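Local structure of alpha-galactosidase (Lactobacillus brevis, 3MI6) at residues Gln691-Asn696 and Phe732-Ile737; Arg630-Phe635 and Trp654-Asp659; Leu252-Asn257 and Thr274-Asp279; Gln115-Leu120 and Thr293-Leu298. The protein probably hydrolyses terminal, non-reducing alpha-D-galactose residues of alpha-D-galactosides and belongs to glycosyl hydrolase family 36. All blocks are in the same frame, centred on the assembly; numbering follows the deposited sequence.

Contact 1 (Gln691-Asn696 and Phe732-Ile737)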
loop_
_atom_site.group_PDB
_atom_site.type_symbol
_atom_site.label_atom_id
_atom_site.label_comp_id
_atom_site.label_asym_id
_atom_site.label_seq_id
_atom_site.Cartn_x
_atom_site.Cartn_y
_atom_site.Cartn_z
ATOM N N GLN D 691 -11.471 32.795 -19.383
ATOM C CA GLN D 691 -12.859 33.115 -19.706
ATOM C C GLN D 691 -13.650 33.320 -18.410
ATOM O O GLN D 691 -13.404 32.651 -17.404
ATOM C CB GLN D 691 -13.490 32.003 -20.553
ATOM C CG GLN D 691 -15.025 32.070 -20.708
ATOM C CD GLN D 691 -15.514 33.151 -21.677
ATOM O OE1 GLN D 691 -15.055 33.236 -22.817
ATOM N NE2 GLN D 691 -16.473 33.959 -21.232
ATOM N N ARG D 692 -14.585 34.258 -18.422
ATOM C CA ARG D 692 -15.400 34.489 -17.247
ATOM C C ARG D 692 -16.690 33.688 -17.327
ATOM O O ARG D 692 -17.335 33.660 -18.374
ATOM C CB ARG D 692 -15.665 35.977 -17.086
ATOM C CG ARG D 692 -14.385 36.754 -16.838
ATOM C CD ARG D 692 -14.660 38.205 -16.660
ATOM N NE ARG D 692 -15.493 38.671 -17.746
ATOM C CZ ARG D 692 -16.209 39.786 -17.707
ATOM N NH1 ARG D 692 -16.177 40.561 -16.622
ATOM N NH2 ARG D 692 -16.957 40.116 -18.758
ATOM N N TYR D 693 -17.064 33.022 -16.219
ATOM C CA TYR D 693 -18.252 32.166 -16.171
ATOM C C TYR D 693 -19.152 32.501 -14.995
ATOM O O TYR D 693 -18.744 33.199 -14.062
ATOM C CB TYR D 693 -17.871 30.700 -16.013
ATOM C CG TYR D 693 -16.968 30.095 -17.067
ATOM C CD1 TYR D 693 -17.497 29.409 -18.154
ATOM C CD2 TYR D 693 -15.590 30.146 -16.939
ATOM C CE1 TYR D 693 -16.683 28.824 -19.097
ATOM C CE2 TYR D 693 -14.769 29.567 -17.883
ATOM C CZ TYR D 693 -15.322 28.894 -18.958
ATOM O OH TYR D 693 -14.504 28.313 -19.909
ATOM N N GLN D 694 -20.376 31.987 -15.047
ATOM C CA GLN D 694 -21.314 32.055 -13.924
ATOM C C GLN D 694 -21.905 30.678 -13.711
ATOM O O GLN D 694 -22.041 29.878 -14.662
ATOM C CB GLN D 694 -22.442 33.059 -14.184
ATOM C CG GLN D 694 -21.945 34.476 -14.343
ATOM C CD GLN D 694 -23.029 35.549 -14.186
ATOM O OE1 GLN D 694 -24.088 35.498 -14.833
ATOM N NE2 GLN D 694 -22.751 36.545 -13.332
ATOM N N ILE D 695 -22.260 30.406 -12.464
ATOM C CA ILE D 695 -22.721 29.099 -12.092
ATOM C C ILE D 695 -24.032 29.056 -11.364
ATOM O O ILE D 695 -24.175 29.638 -10.309
ATOM C CB ILE D 695 -21.790 28.492 -11.046
ATOM C CG1 ILE D 695 -20.387 28.462 -11.636
ATOM C CG2 ILE D 695 -22.351 27.137 -10.607
ATOM C CD1 ILE D 695 -19.367 28.031 -10.685
ATOM N N ASN D 696 -25.010 28.514 -12.056
ATOM C CA ASN D 696 -26.370 28.429 -11.596
ATOM C C ASN D 696 -26.768 29.840 -11.310
ATOM O O ASN D 696 -26.398 30.715 -12.015
ATOM C CB ASN D 696 -26.495 27.564 -10.357
ATOM C CG ASN D 696 -25.926 26.196 -10.540
ATOM O OD1 ASN D 696 -25.938 25.663 -11.589
ATOM N ND2 ASN D 696 -25.434 25.636 -9.500
ATOM N N PHE D 732 -24.356 21.660 -11.394
ATOM C CA PHE D 732 -23.698 22.927 -11.640
ATOM C C PHE D 732 -23.731 23.285 -13.132
ATOM O O PHE D 732 -22.920 22.783 -13.914
ATOM C CB PHE D 732 -22.246 22.826 -11.202
ATOM C CG PHE D 732 -22.072 22.537 -9.745
ATOM C CD1 PHE D 732 -22.183 23.549 -8.804
ATOM C CD2 PHE D 732 -21.764 21.259 -9.308
ATOM C CE1 PHE D 732 -22.008 23.279 -7.460
ATOM C CE2 PHE D 732 -21.587 20.996 -7.952
ATOM C CZ PHE D 732 -21.714 21.997 -7.037
ATOM N N VAL D 733 -24.661 24.152 -13.524
ATOM C CA VAL D 733 -24.731 24.645 -14.896
ATOM C C VAL D 733 -23.808 25.851 -15.096
ATOM O O VAL D 733 -24.001 26.908 -14.484
ATOM C CB VAL D 733 -26.160 25.065 -15.245
ATOM C CG1 VAL D 733 -26.242 25.533 -16.679
ATOM C CG2 VAL D 733 -27.127 23.922 -14.980
ATOM N N VAL D 734 -22.812 25.691 -15.956
ATOM C CA VAL D 734 -21.790 26.715 -16.142
ATOM C C VAL D 734 -21.986 27.466 -17.444
ATOM O O VAL D 734 -21.936 26.881 -18.514
ATOM C CB VAL D 734 -20.383 26.102 -16.136
ATOM C CG1 VAL D 734 -19.336 27.176 -16.342
ATOM C CG2 VAL D 734 -20.137 25.361 -14.839
ATOM N N THR D 735 -22.219 28.769 -17.346
ATOM C CA THR D 735 -22.427 29.605 -18.525
ATOM C C THR D 735 -21.311 30.625 -18.662
ATOM O O THR D 735 -20.974 31.322 -17.703
ATOM C CB THR D 735 -23.750 30.413 -18.445
ATOM O OG1 THR D 735 -24.861 29.529 -18.288
ATOM C CG2 THR D 735 -23.951 31.252 -19.709
ATOM N N ALA D 736 -20.764 30.730 -19.865
ATOM C CA ALA D 736 -19.810 31.787 -20.170
ATOM C C ALA D 736 -20.477 33.174 -20.243
ATOM O O ALA D 736 -21.549 33.349 -20.845
ATOM C CB ALA D 736 -19.055 31.472 -21.468
ATOM N N ILE D 737 -19.840 34.147 -19.604
ATOM C CA ILE D 737 -20.223 35.536 -19.772
ATOM C C ILE D 737 -19.533 36.082 -21.023
ATOM O O ILE D 737 -18.298 36.163 -21.088
ATOM C CB ILE D 737 -19.860 36.402 -18.526
ATOM C CG1 ILE D 737 -20.732 36.020 -17.333
ATOM C CG2 ILE D 737 -20.070 37.891 -18.804
ATOM C CD1 ILE D 737 -20.957 37.174 -16.344
#
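Phe-732 meets Ile-695 and Asn-696 where strand 728-736 runs antiparallel to strand 692-695 in the antiparallel sheet of the C-terminal domain. CG2 of Ile-695 reaches the ring's edge, 4.0 Å from Phe-732 CD1; the ring of Phe-682 also meets this phenyl group, nearly parallel to it. Val-733 is gripped by one residue through both backbone polar atoms: its N donates to Asn-696 OD1 (2.8 Å) and its O accepts from Asn-696 N (3.1 Å). In Asn-696, CG sits beside its own backbone N (chi1 -55°), which brings OD1 back to the opposing strand while ND2 holds Leu-731 O. With an alanine at Asn-696, Val-733 N would probably be left without its acceptor and Leu-731 O without this amide donor. Val-734 pairs with Ile-695, and its CG1 lies against Tyr-693 CD1 on the face shared with Ala-736. The Tyr-693 hydroxyl bonds to Gln-661 O and Arg-688 N. Thr-735 forms the hydrogen-bonded pair with Gln-694, N to O in both directions. Ala-736 offers its CB to the Gln-691 amide, 3.6 Å from NE2. Ile-737 CD1 lies against Gln-694 CG and the amide carbon CD (3.4 Å from CD), with CG2 near the Arg-692 guanidinium. Ile-737 N donates to Arg-692 O (2.8 Å), and Gln-691 NE2 reaches that same oxygen (3.0 Å) from the opposite face of the carbonyl plane.

Contact 2 (Arg630-Phe635 and Trp654-Asp659)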
loop_
_atom_site.group_PDB
_atom_site.type_symbol
_atom_site.label_atom_id
_atom_site.label_comp_id
_atom_site.label_asym_id
_atom_site.label_seq_id
_atom_site.Cartn_x
_atom_site.Cartn_y
_atom_site.Cartn_z
ATOM N N ARG D 630 -29.326 18.895 -24.442
ATOM C CA ARG D 630 -29.113 17.539 -24.917
ATOM C C ARG D 630 -27.762 17.373 -25.616
ATOM O O ARG D 630 -27.082 16.375 -25.410
ATOM C CB ARG D 630 -30.265 17.082 -25.818
ATOM C CG ARG D 630 -30.407 15.568 -25.961
ATOM C CD ARG D 630 -31.002 15.266 -27.304
ATOM N NE ARG D 630 -32.416 14.890 -27.293
ATOM C CZ ARG D 630 -33.422 15.705 -27.599
ATOM N NH1 ARG D 630 -33.191 16.973 -27.911
ATOM N NH2 ARG D 630 -34.667 15.249 -27.575
ATOM N N GLN D 631 -27.377 18.358 -26.422
ATOM C CA GLN D 631 -26.122 18.302 -27.168
ATOM C C GLN D 631 -24.922 18.214 -26.223
ATOM O O GLN D 631 -23.936 17.493 -26.472
ATOM C CB GLN D 631 -26.014 19.532 -28.067
ATOM C CG GLN D 631 -24.891 19.496 -29.091
ATOM C CD GLN D 631 -25.106 18.455 -30.170
ATOM O OE1 GLN D 631 -26.235 18.048 -30.421
ATOM N NE2 GLN D 631 -24.020 18.014 -30.814
ATOM N N LEU D 632 -25.020 18.958 -25.126
ATOM C CA LEU D 632 -23.981 18.990 -24.108
ATOM C C LEU D 632 -23.884 17.637 -23.379
ATOM O O LEU D 632 -22.808 17.044 -23.263
ATOM C CB LEU D 632 -24.302 20.115 -23.130
ATOM C CG LEU D 632 -23.277 20.451 -22.051
ATOM C CD1 LEU D 632 -21.890 20.602 -22.656
ATOM C CD2 LEU D 632 -23.675 21.707 -21.282
ATOM N N PHE D 633 -25.031 17.153 -22.911
ATOM C CA PHE D 633 -25.117 15.925 -22.133
ATOM C C PHE D 633 -24.693 14.693 -22.935
ATOM O O PHE D 633 -23.871 13.889 -22.502
ATOM C CB PHE D 633 -26.543 15.739 -21.635
ATOM C CG PHE D 633 -26.840 16.433 -20.330
ATOM C CD1 PHE D 633 -26.037 16.241 -19.230
ATOM C CD2 PHE D 633 -27.950 17.241 -20.202
ATOM C CE1 PHE D 633 -26.315 16.856 -18.040
ATOM C CE2 PHE D 633 -28.234 17.860 -19.011
ATOM C CZ PHE D 633 -27.416 17.668 -17.932
ATOM N N GLN D 634 -25.249 14.554 -24.125
ATOM C CA GLN D 634 -24.935 13.413 -24.963
ATOM C C GLN D 634 -23.564 13.459 -25.651
ATOM O O GLN D 634 -22.906 12.434 -25.725
ATOM C CB GLN D 634 -26.052 13.196 -25.983
ATOM C CG GLN D 634 -27.391 12.857 -25.347
ATOM C CD GLN D 634 -28.452 12.659 -26.400
ATOM O OE1 GLN D 634 -28.210 12.934 -27.576
ATOM N NE2 GLN D 634 -29.623 12.166 -26.003
ATOM N N PHE D 635 -23.120 14.615 -26.150
ATOM C CA PHE D 635 -21.895 14.639 -26.977
ATOM C C PHE D 635 -20.742 15.493 -26.452
ATOM O O PHE D 635 -19.631 15.445 -26.998
ATOM C CB PHE D 635 -22.197 15.031 -28.429
ATOM C CG PHE D 635 -23.283 14.223 -29.055
ATOM C CD1 PHE D 635 -23.073 12.884 -29.367
ATOM C CD2 PHE D 635 -24.519 14.794 -29.332
ATOM C CE1 PHE D 635 -24.062 12.131 -29.948
ATOM C CE2 PHE D 635 -25.526 14.043 -29.914
ATOM C CZ PHE D 635 -25.300 12.705 -30.228
ATOM N N TRP D 654 -18.676 14.218 -12.027
ATOM C CA TRP D 654 -18.158 14.467 -13.357
ATOM C C TRP D 654 -18.722 15.673 -14.098
ATOM O O TRP D 654 -19.578 16.409 -13.580
ATOM C CB TRP D 654 -18.200 13.223 -14.256
ATOM C CG TRP D 654 -19.188 12.101 -14.027
ATOM C CD1 TRP D 654 -18.891 10.749 -13.844
ATOM C CD2 TRP D 654 -20.603 12.186 -14.036
ATOM N NE1 TRP D 654 -20.055 9.997 -13.730
ATOM C CE2 TRP D 654 -21.116 10.858 -13.838
ATOM C CE3 TRP D 654 -21.489 13.235 -14.174
ATOM C CZ2 TRP D 654 -22.465 10.587 -13.787
ATOM C CZ3 TRP D 654 -22.809 12.966 -14.120
ATOM C CH2 TRP D 654 -23.299 11.652 -13.939
ATOM N N GLN D 655 -18.228 15.862 -15.322
ATOM C CA GLN D 655 -18.502 17.079 -16.064
ATOM C C GLN D 655 -18.546 16.839 -17.577
ATOM O O GLN D 655 -17.704 16.130 -18.121
ATOM C CB GLN D 655 -17.408 18.101 -15.740
ATOM C CG GLN D 655 -17.793 19.547 -15.974
ATOM C CD GLN D 655 -16.656 20.522 -15.673
ATOM O OE1 GLN D 655 -16.590 21.621 -16.230
ATOM N NE2 GLN D 655 -15.753 20.113 -14.798
ATOM N N VAL D 656 -19.521 17.434 -18.255
ATOM C CA VAL D 656 -19.478 17.508 -19.715
ATOM C C VAL D 656 -19.252 18.952 -20.166
ATOM O O VAL D 656 -19.853 19.881 -19.611
ATOM C CB VAL D 656 -20.765 16.973 -20.359
ATOM C CG1 VAL D 656 -20.837 15.482 -20.215
ATOM C CG2 VAL D 656 -21.977 17.624 -19.730
ATOM N N VAL D 657 -18.376 19.128 -21.159
ATOM C CA VAL D 657 -17.987 20.449 -21.648
ATOM C C VAL D 657 -18.218 20.548 -23.159
ATOM O O VAL D 657 -17.909 19.616 -23.916
ATOM C CB VAL D 657 -16.483 20.752 -21.346
ATOM C CG1 VAL D 657 -16.117 22.167 -21.725
ATOM C CG2 VAL D 657 -16.153 20.506 -19.881
ATOM N N SER D 658 -18.758 21.685 -23.590
ATOM C CA SER D 658 -18.961 21.978 -25.007
ATOM C C SER D 658 -17.656 22.129 -25.825
ATOM O O SER D 658 -16.549 22.170 -25.261
ATOM C CB SER D 658 -19.799 23.237 -25.132
ATOM O OG SER D 658 -19.092 24.324 -24.585
ATOM N N ASP D 659 -17.806 22.195 -27.152
ATOM C CA ASP D 659 -16.682 22.360 -28.090
ATOM C C ASP D 659 -15.856 23.623 -27.797
ATOM O O ASP D 659 -14.635 23.583 -27.700
ATOM C CB ASP D 659 -17.199 22.415 -29.543
ATOM C CG ASP D 659 -17.397 21.025 -30.164
ATOM O OD1 ASP D 659 -16.721 20.076 -29.702
ATOM O OD2 ASP D 659 -18.211 20.880 -31.119
#
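Leu-632 and Val-656 join the short helix 630-635 to residues 654-657 of strand 651-657, the axes of these short pieces 7.4 Å apart at closest and their N-to-C directions 121° apart. The helix follows helix 613-628 at the end of the catalytic barrel region, and the strand belongs to the antiparallel sheet of the C-terminal domain, consistent with a junction between the two. On the helix, Leu-632 makes most of the contact. Its CG stands anti to the backbone N (chi1 -173°), and Leu-632 CD1 extends along the strand's end to within 3.4 Å of Ser-658 N and 3.7 Å of Val-657 C. Leu-632 CG lies 3.9 Å from Val-656 CG2, and Leu-632 O faces Val-656 CB at 3.6 Å, the valine's CB directed toward the helix. At the next residue, Phe-633 CD1 adds a looser touch to Val-656 CG2 at 4.3 Å; both also rest on Ile-665 of the next strand. No hydrogen bond or salt bridge joins the segments, implying that van der Waals contact of Leu-632, Phe-633 and Val-656 with side chains and backbone holds them, while Phe-633 O bonds to Gln-569 and Ser-658 OG to Asp-660 and Gln-663.

Contact 3 (Leu252-Asn257 and Thr274-Asp279)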
loop_
_atom_site.group_PDB
_atom_site.type_symbol
_atom_site.label_atom_id
_atom_site.label_comp_id
_atom_site.label_asym_id
_atom_site.label_seq_id
_atom_site.Cartn_x
_atom_site.Cartn_y
_atom_site.Cartn_z
ATOM N N LEU D 252 -11.335 -3.530 -28.708
ATOM C CA LEU D 252 -11.502 -4.608 -29.669
ATOM C C LEU D 252 -12.842 -4.505 -30.371
ATOM O O LEU D 252 -13.878 -4.584 -29.726
ATOM C CB LEU D 252 -11.478 -5.923 -28.913
ATOM C CG LEU D 252 -10.542 -7.011 -29.390
ATOM C CD1 LEU D 252 -11.278 -8.373 -29.334
ATOM C CD2 LEU D 252 -9.987 -6.682 -30.789
ATOM N N VAL D 253 -12.856 -4.340 -31.687
ATOM C CA VAL D 253 -14.154 -4.323 -32.349
ATOM C C VAL D 253 -14.664 -5.735 -32.594
ATOM O O VAL D 253 -14.575 -6.231 -33.694
ATOM C CB VAL D 253 -14.115 -3.588 -33.660
ATOM C CG1 VAL D 253 -15.539 -3.260 -34.079
ATOM C CG2 VAL D 253 -13.278 -2.344 -33.521
ATOM N N TYR D 254 -15.194 -6.365 -31.553
ATOM C CA TYR D 254 -15.635 -7.752 -31.591
ATOM C C TYR D 254 -16.647 -7.932 -30.474
ATOM O O TYR D 254 -16.654 -7.164 -29.529
ATOM C CB TYR D 254 -14.440 -8.681 -31.381
ATOM C CG TYR D 254 -14.726 -10.116 -31.738
ATOM C CD1 TYR D 254 -15.180 -10.453 -33.008
ATOM C CD2 TYR D 254 -14.543 -11.138 -30.803
ATOM C CE1 TYR D 254 -15.450 -11.763 -33.334
ATOM C CE2 TYR D 254 -14.812 -12.452 -31.113
ATOM C CZ TYR D 254 -15.262 -12.761 -32.384
ATOM O OH TYR D 254 -15.546 -14.067 -32.706
ATOM N N SER D 255 -17.519 -8.919 -30.569
ATOM C CA SER D 255 -18.606 -9.025 -29.603
ATOM C C SER D 255 -18.757 -10.436 -29.086
ATOM O O SER D 255 -19.722 -10.741 -28.393
ATOM C CB SER D 255 -19.935 -8.589 -30.232
ATOM O OG SER D 255 -19.764 -7.433 -31.026
ATOM N N GLY D 256 -17.815 -11.297 -29.451
ATOM C CA GLY D 256 -17.859 -12.693 -29.069
ATOM C C GLY D 256 -16.752 -12.984 -28.088
ATOM O O GLY D 256 -16.376 -12.108 -27.304
ATOM N N ASN D 257 -16.223 -14.205 -28.125
ATOM C CA ASN D 257 -15.186 -14.598 -27.185
ATOM C C ASN D 257 -13.924 -13.780 -27.343
ATOM O O ASN D 257 -13.365 -13.715 -28.427
ATOM C CB ASN D 257 -14.865 -16.061 -27.367
ATOM C CG ASN D 257 -15.986 -16.940 -26.923
ATOM O OD1 ASN D 257 -16.907 -16.482 -26.266
ATOM N ND2 ASN D 257 -15.915 -18.219 -27.264
ATOM N N THR D 274 -4.278 -9.109 -27.616
ATOM C CA THR D 274 -5.733 -8.942 -27.657
ATOM C C THR D 274 -6.402 -9.427 -28.949
ATOM O O THR D 274 -5.937 -9.151 -30.045
ATOM C CB THR D 274 -6.176 -7.495 -27.348
ATOM O OG1 THR D 274 -5.482 -6.581 -28.194
ATOM C CG2 THR D 274 -5.886 -7.135 -25.884
ATOM N N GLY D 275 -7.495 -10.165 -28.810
ATOM C CA GLY D 275 -8.290 -10.580 -29.946
ATOM C C GLY D 275 -9.259 -11.682 -29.552
ATOM O O GLY D 275 -9.686 -11.785 -28.397
ATOM N N ILE D 276 -9.615 -12.510 -30.526
ATOM C CA ILE D 276 -10.474 -13.653 -30.290
ATOM C C ILE D 276 -9.808 -14.618 -29.312
ATOM O O ILE D 276 -8.646 -14.973 -29.460
ATOM C CB ILE D 276 -10.759 -14.385 -31.602
ATOM C CG1 ILE D 276 -11.413 -13.434 -32.595
ATOM C CG2 ILE D 276 -11.636 -15.595 -31.360
ATOM C CD1 ILE D 276 -11.748 -14.085 -33.908
ATOM N N ASN D 277 -10.557 -15.034 -28.309
ATOM C CA ASN D 277 -10.066 -15.976 -27.328
ATOM C C ASN D 277 -9.545 -17.262 -27.970
ATOM O O ASN D 277 -10.321 -18.022 -28.541
ATOM C CB ASN D 277 -11.207 -16.298 -26.367
ATOM C CG ASN D 277 -10.758 -17.104 -25.179
ATOM O OD1 ASN D 277 -11.549 -17.341 -24.263
ATOM N ND2 ASN D 277 -9.485 -17.522 -25.169
ATOM N N PRO D 278 -8.232 -17.518 -27.878
ATOM C CA PRO D 278 -7.651 -18.746 -28.426
ATOM C C PRO D 278 -8.344 -20.013 -27.936
ATOM O O PRO D 278 -8.304 -21.014 -28.637
ATOM C CB PRO D 278 -6.211 -18.701 -27.916
ATOM C CG PRO D 278 -5.919 -17.296 -27.850
ATOM C CD PRO D 278 -7.188 -16.610 -27.393
ATOM N N ASP D 279 -8.962 -19.974 -26.761
ATOM C CA ASP D 279 -9.726 -21.110 -26.269
ATOM C C ASP D 279 -11.115 -21.210 -26.899
ATOM O O ASP D 279 -11.783 -20.194 -27.161
ATOM C CB ASP D 279 -9.841 -21.034 -24.752
ATOM C CG ASP D 279 -8.583 -21.518 -24.053
ATOM O OD1 ASP D 279 -8.148 -22.656 -24.353
ATOM O OD2 ASP D 279 -8.035 -20.773 -23.205
#
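Asn-277 and Asn-257 supply the one hydrogen bond between the loops 252-257 and 274-279: Asn-277 N donates to Asn-257 O over 3.1 Å. The bond is straight at the hydrogen (167°), yet the donor stands above the carbonyl plane, 58° out of it. The same oxygen, Asn-257 O, receives a CA-H...O contact from Ile-276 CA at 3.4 Å. Among the aromatic contacts, Tyr-254 turns one ring face to Ile-276, whose CG1 sits 4.1 Å from the ring centroid in a CH-pi contact, while Gly-256 N lies over the opposite face. The ring is thus held between its own loop and the facing one. Replacing Tyr-254 by a serine would probably open a gap beneath Ile-276 CG1 and remove the surface that the Gly-256 amide lies against. Apolar packing completes the contact: Leu-252 CD1 touches Gly-275 CA (3.8 Å), and the CB atoms of Asn-257 and Asn-277 meet at 3.8 Å. The Asn-257 side chain itself is anchored through OD1 to Met-223 N. The loop 252-257 carries the chain from strand 247-252 in one antiparallel sheet to strand 258-264 in another, and it packs on helix 500-518, with Tyr-254 against His-502 and Ile-505, and Asn-257 against Pro-501.

Contact 4 (Gln115-Leu120 and Thr293-Leu298)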
loop_
_atom_site.group_PDB
_atom_site.type_symbol
_atom_site.label_atom_id
_atom_site.label_comp_id
_atom_site.label_asym_id
_atom_site.label_seq_id
_atom_site.Cartn_x
_atom_site.Cartn_y
_atom_site.Cartn_z
ATOM N N GLN D 115 -10.529 1.498 -45.356
ATOM C CA GLN D 115 -11.794 0.948 -45.815
ATOM C C GLN D 115 -12.367 0.000 -44.777
ATOM O O GLN D 115 -11.625 -0.680 -44.068
ATOM C CB GLN D 115 -11.591 0.180 -47.123
ATOM C CG GLN D 115 -10.821 0.941 -48.192
ATOM C CD GLN D 115 -11.739 1.640 -49.182
ATOM O OE1 GLN D 115 -12.326 0.998 -50.058
ATOM N NE2 GLN D 115 -11.867 2.962 -49.050
ATOM N N ARG D 116 -13.693 -0.065 -44.708
ATOM C CA ARG D 116 -14.350 -1.085 -43.900
ATOM C C ARG D 116 -13.814 -2.491 -44.207
ATOM O O ARG D 116 -13.199 -2.727 -45.254
ATOM C CB ARG D 116 -15.862 -1.048 -44.114
ATOM C CG ARG D 116 -16.582 0.054 -43.354
ATOM C CD ARG D 116 -17.912 0.386 -44.012
ATOM N NE ARG D 116 -18.578 1.534 -43.397
ATOM C CZ ARG D 116 -18.227 2.805 -43.575
ATOM N NH1 ARG D 116 -17.193 3.124 -44.346
ATOM N NH2 ARG D 116 -18.915 3.757 -42.968
ATOM N N LEU D 117 -14.027 -3.417 -43.278
ATOM C CA LEU D 117 -13.776 -4.817 -43.543
ATOM C C LEU D 117 -15.031 -5.403 -44.185
ATOM O O LEU D 117 -16.134 -4.886 -44.007
ATOM C CB LEU D 117 -13.422 -5.553 -42.261
ATOM C CG LEU D 117 -12.058 -5.190 -41.689
ATOM C CD1 LEU D 117 -11.798 -5.885 -40.336
ATOM C CD2 LEU D 117 -10.972 -5.506 -42.698
ATOM N N ALA D 118 -14.865 -6.473 -44.942
ATOM C CA ALA D 118 -15.962 -6.970 -45.734
ATOM C C ALA D 118 -17.124 -7.381 -44.847
ATOM O O ALA D 118 -18.241 -6.890 -45.024
ATOM C CB ALA D 118 -15.512 -8.126 -46.622
ATOM N N ASN D 119 -16.874 -8.272 -43.891
ATOM C CA ASN D 119 -17.979 -8.843 -43.124
ATOM C C ASN D 119 -18.006 -8.544 -41.627
ATOM O O ASN D 119 -18.892 -9.029 -40.928
ATOM C CB ASN D 119 -18.039 -10.349 -43.328
ATOM C CG ASN D 119 -18.169 -10.720 -44.772
ATOM O OD1 ASN D 119 -17.323 -11.437 -45.319
ATOM N ND2 ASN D 119 -19.230 -10.220 -45.416
ATOM N N LEU D 120 -17.042 -7.757 -41.150
ATOM C CA LEU D 120 -16.935 -7.434 -39.737
ATOM C C LEU D 120 -17.126 -5.944 -39.502
ATOM O O LEU D 120 -16.736 -5.129 -40.334
ATOM C CB LEU D 120 -15.551 -7.824 -39.220
ATOM C CG LEU D 120 -15.258 -9.282 -38.908
ATOM C CD1 LEU D 120 -13.759 -9.501 -38.754
ATOM C CD2 LEU D 120 -16.010 -9.689 -37.658
ATOM N N THR D 293 -8.876 -11.231 -38.827
ATOM C CA THR D 293 -9.166 -10.995 -37.402
ATOM C C THR D 293 -10.010 -9.737 -37.212
ATOM O O THR D 293 -9.993 -8.841 -38.061
ATOM C CB THR D 293 -7.917 -10.847 -36.522
ATOM O OG1 THR D 293 -7.339 -9.558 -36.731
ATOM C CG2 THR D 293 -6.899 -11.921 -36.813
ATOM N N PRO D 294 -10.763 -9.666 -36.095
ATOM C CA PRO D 294 -11.474 -8.425 -35.765
ATOM C C PRO D 294 -10.411 -7.392 -35.462
ATOM O O PRO D 294 -9.278 -7.784 -35.163
ATOM C CB PRO D 294 -12.230 -8.775 -34.484
ATOM C CG PRO D 294 -12.196 -10.244 -34.375
ATOM C CD PRO D 294 -10.962 -10.705 -35.070
ATOM N N GLU D 295 -10.748 -6.108 -35.528
ATOM C CA GLU D 295 -9.754 -5.063 -35.302
ATOM C C GLU D 295 -9.457 -4.774 -33.826
ATOM O O GLU D 295 -10.363 -4.769 -32.975
ATOM C CB GLU D 295 -10.171 -3.784 -36.024
ATOM C CG GLU D 295 -9.908 -3.850 -37.508
ATOM C CD GLU D 295 -10.344 -2.610 -38.237
ATOM O OE1 GLU D 295 -11.220 -1.877 -37.723
ATOM O OE2 GLU D 295 -9.806 -2.367 -39.336
ATOM N N ALA D 296 -8.182 -4.529 -33.531
ATOM C CA ALA D 296 -7.770 -4.051 -32.213
ATOM C C ALA D 296 -7.574 -2.544 -32.265
ATOM O O ALA D 296 -6.918 -2.051 -33.167
ATOM C CB ALA D 296 -6.481 -4.739 -31.787
ATOM N N ILE D 297 -8.153 -1.813 -31.313
ATOM C CA ILE D 297 -7.862 -0.373 -31.129
ATOM C C ILE D 297 -6.742 -0.155 -30.107
ATOM O O ILE D 297 -6.832 -0.635 -28.989
ATOM C CB ILE D 297 -9.086 0.435 -30.618
ATOM C CG1 ILE D 297 -10.368 0.099 -31.390
ATOM C CG2 ILE D 297 -8.797 1.914 -30.680
ATOM C CD1 ILE D 297 -10.279 0.330 -32.876
ATOM N N LEU D 298 -5.695 0.562 -30.501
ATOM C CA LEU D 298 -4.586 0.900 -29.608
ATOM C C LEU D 298 -4.425 2.417 -29.456
ATOM O O LEU D 298 -4.750 3.192 -30.363
ATOM C CB LEU D 298 -3.280 0.313 -30.118
ATOM C CG LEU D 298 -2.786 -0.969 -29.455
ATOM C CD1 LEU D 298 -3.786 -2.092 -29.713
ATOM C CD2 LEU D 298 -1.421 -1.369 -29.983
#
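Leu-117 and Leu-120 press onto residues 293-295, where a loop closes against strand 290-301 of the nine-stranded antiparallel sheet of the N-terminal beta-sandwich region. The contact between the segments is entirely of van der Waals kind. Leu-117, its CG anti to the carbonyl carbon (chi1 -70°), sends CD1 to the aliphatic part of Glu-295, 4.0 Å from CG, the two side chains arriving from opposite directions. Both leucines lie in the loop that links strand 103-112 to strand 132-140. Leu-120 CD1 lies 3.9 Å from Pro-294 CA, and Leu-120 also reaches Leu-506 and Tyr-509 of helix 500-518, so the loop is packed between this sheet and that helix. The polar groups find partners beyond the two segments. Glu-295 forms a salt bridge through OE2 with Lys-114, just before residues 115-120, and a hydrogen bond through OE1 with Thr-123, shortly after them; the carboxylate thus bonds to the loop on both sides of this segment. Thr-293 OG1 bonds to Ala-164 N. Leu-117 N is held by Ser-122 OG. The two leucine methyls converge on one main-chain oxygen: Thr-293 O is 4.1 Å from Leu-117 CD1 and 3.9 Å from Leu-120 CD1.

How the contacts relate
The contacts fall into two groups. Contacts 3 and 4 have centres about 12 Å apart and touch directly: Val-253 N lies 2.8 Å from Glu-295 O, a probable hydrogen bond, and Tyr-254 packs on Pro-294. Both border helix 500-518. Contacts 1 and 2 reach the same C-terminal sheet, with centres about 14 Å apart and nearest atoms about 5 Å apart, so they do not touch. The groups are separate: contacts 2 and 4 lie about 29 Å apart between centres and about 16 Å between nearest atoms. Contact 3 alone approaches the predicted substrate site, the side chain of Asn-257 being about 10 Å from that of Met-480; the other three lie away from it.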